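Local coordinates for pantothenate kinase (Coxiella burnetii, PDB 3TQC), which catalyses the ATP-dependent phosphorylation of pantothenate to 4'-phosphopantothenate, the first step of coenzyme A biosynthesis, at residues Leu219-Val223 and Ser224-Asp228; Gln238-Gln241 and Lys242-Ile245; His280-Asn283 and Glu284-Val288. All coordinates share one frame; numbering follows the deposited sequence.

Contact 1 (Leu219-Val223 and Ser224-Asp228); sequences LQVFV and SDFFD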
loop_
_atom_site.group_PDB
_atom_site.type_symbol
_atom_site.label_atom_id
_atom_site.label_comp_id
_atom_site.label_asym_id
_atom_site.label_seq_id
_atom_site.Cartn_x
_atom_site.Cartn_y
_atom_site.Cartn_z
ATOM N N LEU B 219 -14.686 8.464 -0.912
ATOM C CA LEU B 219 -13.921 7.248 -0.593
ATOM C C LEU B 219 -12.689 7.122 -1.482
ATOM O O LEU B 219 -12.768 7.319 -2.702
ATOM C CB LEU B 219 -14.794 5.988 -0.705
ATOM C CG LEU B 219 -15.488 5.601 0.610
ATOM C CD1 LEU B 219 -16.773 4.797 0.418
ATOM C CD2 LEU B 219 -14.494 4.834 1.471
ATOM N N GLN B 220 -11.553 6.807 -0.861
ATOM C CA GLN B 220 -10.282 6.776 -1.559
ATOM C C GLN B 220 -9.653 5.400 -1.458
ATOM O O GLN B 220 -9.387 4.896 -0.367
ATOM C CB GLN B 220 -9.309 7.829 -0.999
ATOM C CG GLN B 220 -9.727 9.310 -1.208
ATOM C CD GLN B 220 -9.911 9.697 -2.680
ATOM O OE1 GLN B 220 -9.071 9.388 -3.533
ATOM N NE2 GLN B 220 -11.014 10.365 -2.979
ATOM N N VAL B 221 -9.431 4.810 -2.624
ATOM C CA VAL B 221 -8.602 3.624 -2.785
ATOM C C VAL B 221 -7.628 3.905 -3.930
ATOM O O VAL B 221 -7.943 4.631 -4.871
ATOM C CB VAL B 221 -9.437 2.354 -3.119
ATOM C CG1 VAL B 221 -10.429 2.638 -4.249
ATOM C CG2 VAL B 221 -8.534 1.215 -3.521
ATOM N N PHE B 222 -6.443 3.333 -3.816
ATOM C CA PHE B 222 -5.398 3.469 -4.812
ATOM C C PHE B 222 -5.232 2.159 -5.544
ATOM O O PHE B 222 -5.607 1.113 -5.027
ATOM C CB PHE B 222 -4.080 3.816 -4.131
ATOM C CG PHE B 222 -4.202 4.895 -3.106
ATOM C CD1 PHE B 222 -4.990 6.005 -3.348
ATOM C CD2 PHE B 222 -3.519 4.814 -1.908
ATOM C CE1 PHE B 222 -5.102 6.998 -2.415
ATOM C CE2 PHE B 222 -3.630 5.822 -0.978
ATOM C CZ PHE B 222 -4.426 6.910 -1.237
ATOM N N VAL B 223 -4.667 2.228 -6.747
ATOM C CA VAL B 223 -4.335 1.028 -7.514
ATOM C C VAL B 223 -3.513 0.072 -6.657
ATOM O O VAL B 223 -3.757 -1.136 -6.670
ATOM C CB VAL B 223 -3.552 1.380 -8.806
ATOM C CG1 VAL B 223 -3.019 0.138 -9.476
ATOM C CG2 VAL B 223 -4.435 2.193 -9.760
ATOM N N SER B 224 -2.564 0.615 -5.900
ATOM C CA SER B 224 -1.727 -0.192 -5.018
ATOM C C SER B 224 -2.509 -0.994 -3.965
ATOM O O SER B 224 -2.018 -2.012 -3.456
ATOM C CB SER B 224 -0.682 0.687 -4.327
ATOM O OG SER B 224 -1.290 1.536 -3.377
ATOM N N ASP B 225 -3.731 -0.580 -3.661
ATOM C CA ASP B 225 -4.543 -1.361 -2.737
ATOM C C ASP B 225 -5.061 -2.657 -3.363
ATOM O O ASP B 225 -5.566 -3.528 -2.649
ATOM C CB ASP B 225 -5.683 -0.522 -2.176
ATOM C CG ASP B 225 -5.179 0.675 -1.370
ATOM O OD1 ASP B 225 -5.630 1.802 -1.617
ATOM O OD2 ASP B 225 -4.323 0.491 -0.493
ATOM N N PHE B 226 -4.880 -2.811 -4.676
ATOM C CA PHE B 226 -5.288 -4.022 -5.374
ATOM C C PHE B 226 -4.145 -4.866 -5.874
ATOM O O PHE B 226 -4.363 -5.896 -6.541
ATOM C CB PHE B 226 -6.208 -3.672 -6.519
ATOM C CG PHE B 226 -7.486 -3.111 -6.069
ATOM C CD1 PHE B 226 -7.734 -1.763 -6.161
ATOM C CD2 PHE B 226 -8.432 -3.931 -5.488
ATOM C CE1 PHE B 226 -8.927 -1.239 -5.717
ATOM C CE2 PHE B 226 -9.612 -3.424 -5.034
ATOM C CZ PHE B 226 -9.869 -2.067 -5.153
ATOM N N PHE B 227 -2.926 -4.490 -5.540
ATOM C CA PHE B 227 -1.811 -5.356 -5.864
ATOM C C PHE B 227 -0.982 -5.714 -4.654
ATOM O O PHE B 227 -1.085 -5.097 -3.596
ATOM C CB PHE B 227 -0.981 -4.827 -7.064
ATOM C CG PHE B 227 -0.264 -3.523 -6.845
ATOM C CD1 PHE B 227 0.641 -3.353 -5.805
ATOM C CD2 PHE B 227 -0.421 -2.492 -7.751
ATOM C CE1 PHE B 227 1.364 -2.144 -5.652
ATOM C CE2 PHE B 227 0.274 -1.278 -7.601
ATOM C CZ PHE B 227 1.170 -1.111 -6.553
ATOM N N ASP B 228 -0.166 -6.742 -4.830
ATOM C CA ASP B 228 0.560 -7.361 -3.740
ATOM C C ASP B 228 2.044 -6.997 -3.702
ATOM O O ASP B 228 2.686 -7.041 -2.657
ATOM C CB ASP B 228 0.398 -8.868 -3.898
ATOM C CG ASP B 228 -1.044 -9.281 -3.842
ATOM O OD1 ASP B 228 -1.531 -9.416 -2.702
ATOM O OD2 ASP B 228 -1.690 -9.439 -4.907
#
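Phe222 and Asp225 are joined by two hydrogen bonds. Phe222 N donates to Asp225 OD1 at 2.8 Å, and the bond is nearly straight (170°). It meets the carboxylate oxygen on its anti side. Asp225 N returns a bond to Phe222 O at 2.9 Å. The Asp225 CG lies beside its own backbone N (chi1 -62°), which swings the carboxylate back over the start of the turn. The next bond runs from Phe226 N to Val223 O at 2.8 Å.

The tight part is apolar. Val221 CG2 sits 3.3 Å from Phe226 CE1, the two side chains crossing at about a right angle. The buried Phe226 also packs on Leu164 of helix 157-168. Val223 CG1 and Phe227 CE2 meet more loosely, at 4.0 Å, but still inside the fold.

The more open side is polar, with Ser224 and Asp225 partly exposed. Asp225 OD1 also forms a salt bridge with Arg300 of the second subunit, while Ser224 OG bonds Arg300 of its own chain. The arrangement is a short 3-10 turn whose preceding N-H is taken by the aspartate three residues on, as in one half of a capping box, in the loop leading into strand 229-234 of the P-loop kinase sheet.

Contact 2 (Gln238-Gln241 and Lys242-Ile245); sequences QVIQ and KWYI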
loop_
_atom_site.group_PDB
_atom_site.type_symbol
_atom_site.label_atom_id
_atom_site.label_comp_id
_atom_site.label_asym_id
_atom_site.label_seq_id
_atom_site.Cartn_x
_atom_site.Cartn_y
_atom_site.Cartn_z
ATOM N N GLN B 238 18.007 11.182 -19.070
ATOM C CA GLN B 238 18.688 11.338 -20.378
ATOM C C GLN B 238 18.709 10.005 -21.123
ATOM O O GLN B 238 18.572 9.960 -22.341
ATOM C CB GLN B 238 20.138 11.820 -20.244
ATOM C CG GLN B 238 20.379 13.083 -19.417
ATOM C CD GLN B 238 20.051 14.361 -20.161
ATOM O OE1 GLN B 238 18.891 14.788 -20.196
ATOM N NE2 GLN B 238 21.067 14.988 -20.748
ATOM N N VAL B 239 18.890 8.925 -20.369
ATOM C CA VAL B 239 18.945 7.585 -20.945
ATOM C C VAL B 239 17.587 7.167 -21.512
ATOM O O VAL B 239 17.507 6.689 -22.648
ATOM C CB VAL B 239 19.489 6.562 -19.921
ATOM C CG1 VAL B 239 19.159 5.116 -20.332
ATOM C CG2 VAL B 239 20.991 6.775 -19.749
ATOM N N ILE B 240 16.525 7.392 -20.744
ATOM C CA ILE B 240 15.174 7.054 -21.199
ATOM C C ILE B 240 14.833 7.880 -22.442
ATOM O O ILE B 240 14.298 7.348 -23.410
ATOM C CB ILE B 240 14.098 7.282 -20.121
ATOM C CG1 ILE B 240 14.460 6.563 -18.810
ATOM C CG2 ILE B 240 12.736 6.745 -20.599
ATOM C CD1 ILE B 240 13.661 7.016 -17.633
ATOM N N GLN B 241 15.175 9.169 -22.407
ATOM C CA GLN B 241 15.016 10.062 -23.543
ATOM C C GLN B 241 15.530 9.387 -24.805
ATOM O O GLN B 241 14.807 9.292 -25.790
ATOM C CB GLN B 241 15.766 11.378 -23.297
ATOM C CG GLN B 241 15.778 12.352 -24.468
ATOM C CD GLN B 241 16.414 13.694 -24.116
ATOM O OE1 GLN B 241 16.224 14.228 -23.018
ATOM N NE2 GLN B 241 17.179 14.228 -25.037
ATOM N N LYS B 242 16.767 8.896 -24.760
ATOM C CA LYS B 242 17.340 8.213 -25.913
ATOM C C LYS B 242 16.532 6.975 -26.299
ATOM O O LYS B 242 16.292 6.736 -27.478
ATOM C CB LYS B 242 18.800 7.831 -25.674
ATOM C CG LYS B 242 19.432 7.155 -26.889
ATOM C CD LYS B 242 20.956 7.248 -26.886
ATOM C CE LYS B 242 21.561 6.120 -27.705
ATOM N NZ LYS B 242 20.925 6.020 -29.046
ATOM N N TRP B 243 16.088 6.194 -25.316
ATOM C CA TRP B 243 15.320 5.005 -25.649
ATOM C C TRP B 243 14.016 5.411 -26.286
ATOM O O TRP B 243 13.522 4.770 -27.213
ATOM C CB TRP B 243 15.018 4.173 -24.419
ATOM C CG TRP B 243 16.218 3.604 -23.754
ATOM C CD1 TRP B 243 17.432 3.363 -24.313
ATOM C CD2 TRP B 243 16.303 3.162 -22.392
ATOM N NE1 TRP B 243 18.272 2.818 -23.382
ATOM C CE2 TRP B 243 17.602 2.687 -22.194
ATOM C CE3 TRP B 243 15.403 3.147 -21.317
ATOM C CZ2 TRP B 243 18.035 2.189 -20.967
ATOM C CZ3 TRP B 243 15.828 2.662 -20.097
ATOM C CH2 TRP B 243 17.138 2.184 -19.930
ATOM N N TYR B 244 13.442 6.481 -25.761
ATOM C CA TYR B 244 12.212 7.006 -26.304
ATOM C C TYR B 244 12.434 7.478 -27.738
ATOM O O TYR B 244 11.704 7.081 -28.638
ATOM C CB TYR B 244 11.674 8.140 -25.439
ATOM C CG TYR B 244 10.429 8.700 -26.026
ATOM C CD1 TYR B 244 9.198 8.132 -25.748
ATOM C CD2 TYR B 244 10.476 9.783 -26.891
ATOM C CE1 TYR B 244 8.047 8.633 -26.313
ATOM C CE2 TYR B 244 9.335 10.286 -27.451
ATOM C CZ TYR B 244 8.122 9.705 -27.166
ATOM O OH TYR B 244 6.976 10.206 -27.732
ATOM N N ILE B 245 13.451 8.308 -27.954
ATOM C CA ILE B 245 13.689 8.855 -29.281
ATOM C C ILE B 245 13.982 7.744 -30.277
ATOM O O ILE B 245 13.488 7.773 -31.393
ATOM C CB ILE B 245 14.799 9.937 -29.291
ATOM C CG1 ILE B 245 14.319 11.189 -28.547
ATOM C CG2 ILE B 245 15.179 10.319 -30.716
ATOM C CD1 ILE B 245 15.441 12.133 -28.160
#
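Val239 and Trp243 lie side by side, one helical turn apart, and point the same way. Val239 CG1 is anti to its backbone N (chi1 163°), which carries this methyl over one face of the indole, above the six-membered ring. The contact is of the CH-pi kind. Its spacing is modelled too tight, so the exact closeness is doubtful.

The Trp243 side chain can be followed outward. Its CB is 3.4 Å from Ile240 O. CG comes next, 3.5 Å from Val239 O, whose oxygen also takes the backbone bond from Trp243 N. CD1 stays near the same oxygen, 3.7 Å from Val239 O. Trp243 NE1 points to a partner beyond the helix, the carbonyl of Ala309, and that bond probably helps to set the rotation of the indole. CE2, CZ2 and CH2 lie under the Val239 methyl. On the other branch, CE3 passes 3.9 Å from Ile240 CA. CZ3 also lies near the Val239 methyl and approaches Ile240 CG1 only loosely, at 4.3 Å.

This is one stretch of helix 237-253, which follows strand 229-234 in the P-loop NTPase fold. The helix runs beside the nucleotide. Trp243 stacks with His311 and makes a cation-pi contact with Lys307, both residues of the ADP pocket. Its side chain lies about 5 Å from the bound ADP at the nearest atoms. Trp243 is therefore a second-shell residue that probably helps to place those two.

The backbone bonds are ordinary helical ones, from Lys242, Trp243, Tyr244 and Ile245 back to Gln238, Val239, Ile240 and Gln241. On another side of the helix, the extended chain of Gln241 runs alongside Ile245, with Gln241 CG 3.7 Å from Ile245 CD1. Lys242 is exposed, and its NZ pairs with Asp246.

Contact 3 (His280-Asn283 and Glu284-Val288); sequences HVWN and EINKV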
loop_
_atom_site.group_PDB
_atom_site.type_symbol
_atom_site.label_atom_id
_atom_site.label_comp_id
_atom_site.label_asym_id
_atom_site.label_seq_id
_atom_site.Cartn_x
_atom_site.Cartn_y
_atom_site.Cartn_z
ATOM N N HIS B 280 11.276 16.867 -28.326
ATOM C CA HIS B 280 10.308 17.842 -27.839
ATOM C C HIS B 280 9.222 17.172 -27.014
ATOM O O HIS B 280 8.936 17.609 -25.901
ATOM C CB HIS B 280 9.669 18.601 -29.008
ATOM C CG HIS B 280 8.388 19.279 -28.648
ATOM N ND1 HIS B 280 8.346 20.551 -28.119
ATOM C CD2 HIS B 280 7.104 18.852 -28.707
ATOM C CE1 HIS B 280 7.089 20.885 -27.886
ATOM N NE2 HIS B 280 6.316 19.871 -28.230
ATOM N N VAL B 281 8.616 16.127 -27.575
ATOM C CA VAL B 281 7.532 15.405 -26.904
ATOM C C VAL B 281 8.014 14.858 -25.557
ATOM O O VAL B 281 7.345 15.025 -24.530
ATOM C CB VAL B 281 6.982 14.263 -27.783
ATOM C CG1 VAL B 281 6.121 13.303 -26.969
ATOM C CG2 VAL B 281 6.192 14.826 -28.953
ATOM N N TRP B 282 9.178 14.214 -25.571
ATOM C CA TRP B 282 9.826 13.772 -24.341
ATOM C C TRP B 282 9.979 14.920 -23.338
ATOM O O TRP B 282 9.533 14.818 -22.201
ATOM C CB TRP B 282 11.202 13.179 -24.633
ATOM C CG TRP B 282 11.945 12.922 -23.395
ATOM C CD1 TRP B 282 12.926 13.696 -22.854
ATOM C CD2 TRP B 282 11.743 11.825 -22.489
ATOM N NE1 TRP B 282 13.351 13.149 -21.672
ATOM C CE2 TRP B 282 12.644 11.997 -21.424
ATOM C CE3 TRP B 282 10.891 10.715 -22.482
ATOM C CZ2 TRP B 282 12.728 11.092 -20.354
ATOM C CZ3 TRP B 282 10.964 9.812 -21.396
ATOM C CH2 TRP B 282 11.875 10.019 -20.355
ATOM N N ASN B 283 10.589 16.018 -23.781
ATOM C CA ASN B 283 10.911 17.107 -22.880
ATOM C C ASN B 283 9.682 17.796 -22.315
ATOM O O ASN B 283 9.660 18.126 -21.135
ATOM C CB ASN B 283 11.817 18.135 -23.559
ATOM C CG ASN B 283 13.295 17.773 -23.474
ATOM O OD1 ASN B 283 13.759 17.195 -22.495
ATOM N ND2 ASN B 283 14.048 18.154 -24.496
ATOM N N GLU B 284 8.657 18.003 -23.139
ATOM C CA GLU B 284 7.488 18.789 -22.721
ATOM C C GLU B 284 6.335 17.926 -22.201
ATOM O O GLU B 284 5.475 18.411 -21.471
ATOM C CB GLU B 284 6.987 19.652 -23.873
ATOM C CG GLU B 284 8.010 20.661 -24.405
ATOM C CD GLU B 284 8.482 21.681 -23.359
ATOM O OE1 GLU B 284 7.675 22.091 -22.491
ATOM O OE2 GLU B 284 9.668 22.082 -23.423
ATOM N N ILE B 285 6.305 16.663 -22.597
ATOM C CA ILE B 285 5.246 15.779 -22.177
ATOM C C ILE B 285 5.779 14.660 -21.270
ATOM O O ILE B 285 5.597 14.708 -20.055
ATOM C CB ILE B 285 4.497 15.202 -23.381
ATOM C CG1 ILE B 285 3.883 16.343 -24.209
ATOM C CG2 ILE B 285 3.420 14.218 -22.912
ATOM C CD1 ILE B 285 3.154 15.857 -25.444
ATOM N N ASN B 286 6.444 13.667 -21.846
ATOM C CA ASN B 286 6.791 12.470 -21.080
ATOM C C ASN B 286 7.708 12.708 -19.875
ATOM O O ASN B 286 7.487 12.126 -18.811
ATOM C CB ASN B 286 7.373 11.397 -22.000
ATOM C CG ASN B 286 6.355 10.892 -23.008
ATOM O OD1 ASN B 286 5.207 10.618 -22.660
ATOM N ND2 ASN B 286 6.763 10.777 -24.256
ATOM N N LYS B 287 8.704 13.573 -20.028
ATOM C CA LYS B 287 9.626 13.857 -18.945
ATOM C C LYS B 287 8.984 14.639 -17.802
ATOM O O LYS B 287 9.381 14.489 -16.648
ATOM C CB LYS B 287 10.860 14.614 -19.439
ATOM C CG LYS B 287 11.874 14.854 -18.315
ATOM C CD LYS B 287 13.294 15.001 -18.832
ATOM C CE LYS B 287 13.694 16.424 -18.994
ATOM N NZ LYS B 287 13.814 17.064 -17.669
ATOM N N VAL B 288 8.019 15.486 -18.130
ATOM C CA VAL B 288 7.282 16.215 -17.126
ATOM C C VAL B 288 6.420 15.216 -16.364
ATOM O O VAL B 288 6.299 15.301 -15.152
ATOM C CB VAL B 288 6.411 17.329 -17.754
ATOM C CG1 VAL B 288 5.494 17.969 -16.707
ATOM C CG2 VAL B 288 7.299 18.375 -18.407
#
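Lys287 lays its aliphatic chain across the indole of Trp282. Lys287 CB stands 3.9 Å from the centroid of the five-membered ring, 21° off its normal, a CH-pi contact over one face. Further out, Lys287 CD is 3.4 Å from Trp282 NE1. Asn286 CB comes in obliquely, 3.6 Å from Trp282 CE3. Trp282 CG is anti to the backbone N (chi1 171°), which turns the indole toward residues 286 and 287. At the exposed side, His280 CE1 touches Glu284 CG at 3.6 Å, the side chains crossing at about a right angle.

Behind these contacts lies the backbone. Lys287 N bonds Trp282 O at 2.6 Å, five residues back instead of four. Val281 O takes two bonds, from Ile285 N at 2.7 Å and from Asn286 N at 3.1 Å, and the donors come from opposite faces of its plane. This is a pi-bulge. The wider turn at 284-286 is consistent with Lys287, five residues on, lying over the indole face.

The bulge lies within helix 271-294. Trp282 and Asn286 face helix 237-253. Trp282 also touches Ser100, and Asn286 touches Val101, in the phosphate-binding loop after strand 93-99. Ile285 turns to Phe151 in a separate loop.

How the contacts relate
Contacts 2 and 3 lie on consecutive helices that pack together. Tyr244 CE1 is 3.2 Å from Asn286 ND2, and Ile240 CG2 is 3.4 Å from Trp282 CH2. Contact 2 lies beside the nucleotide, contact 3 further out, behind the phosphate-binding loop. Contact 1 is remote, its centre about 30 Å from that of contact 2, in a loop at the dimer interface. Each has a buried side: Val223 and Phe226, Ile240 and Trp243, Trp282 and Asn286. Contacts 2 and 3 also have exposed residues, Gln238 and Lys242, His280 and Glu284. In contact 1 a carboxylate joins the backbone bonds of a turn. In contacts 2 and 3 aliphatic groups cover tryptophan faces, along a regular helix and across a pi-bulge.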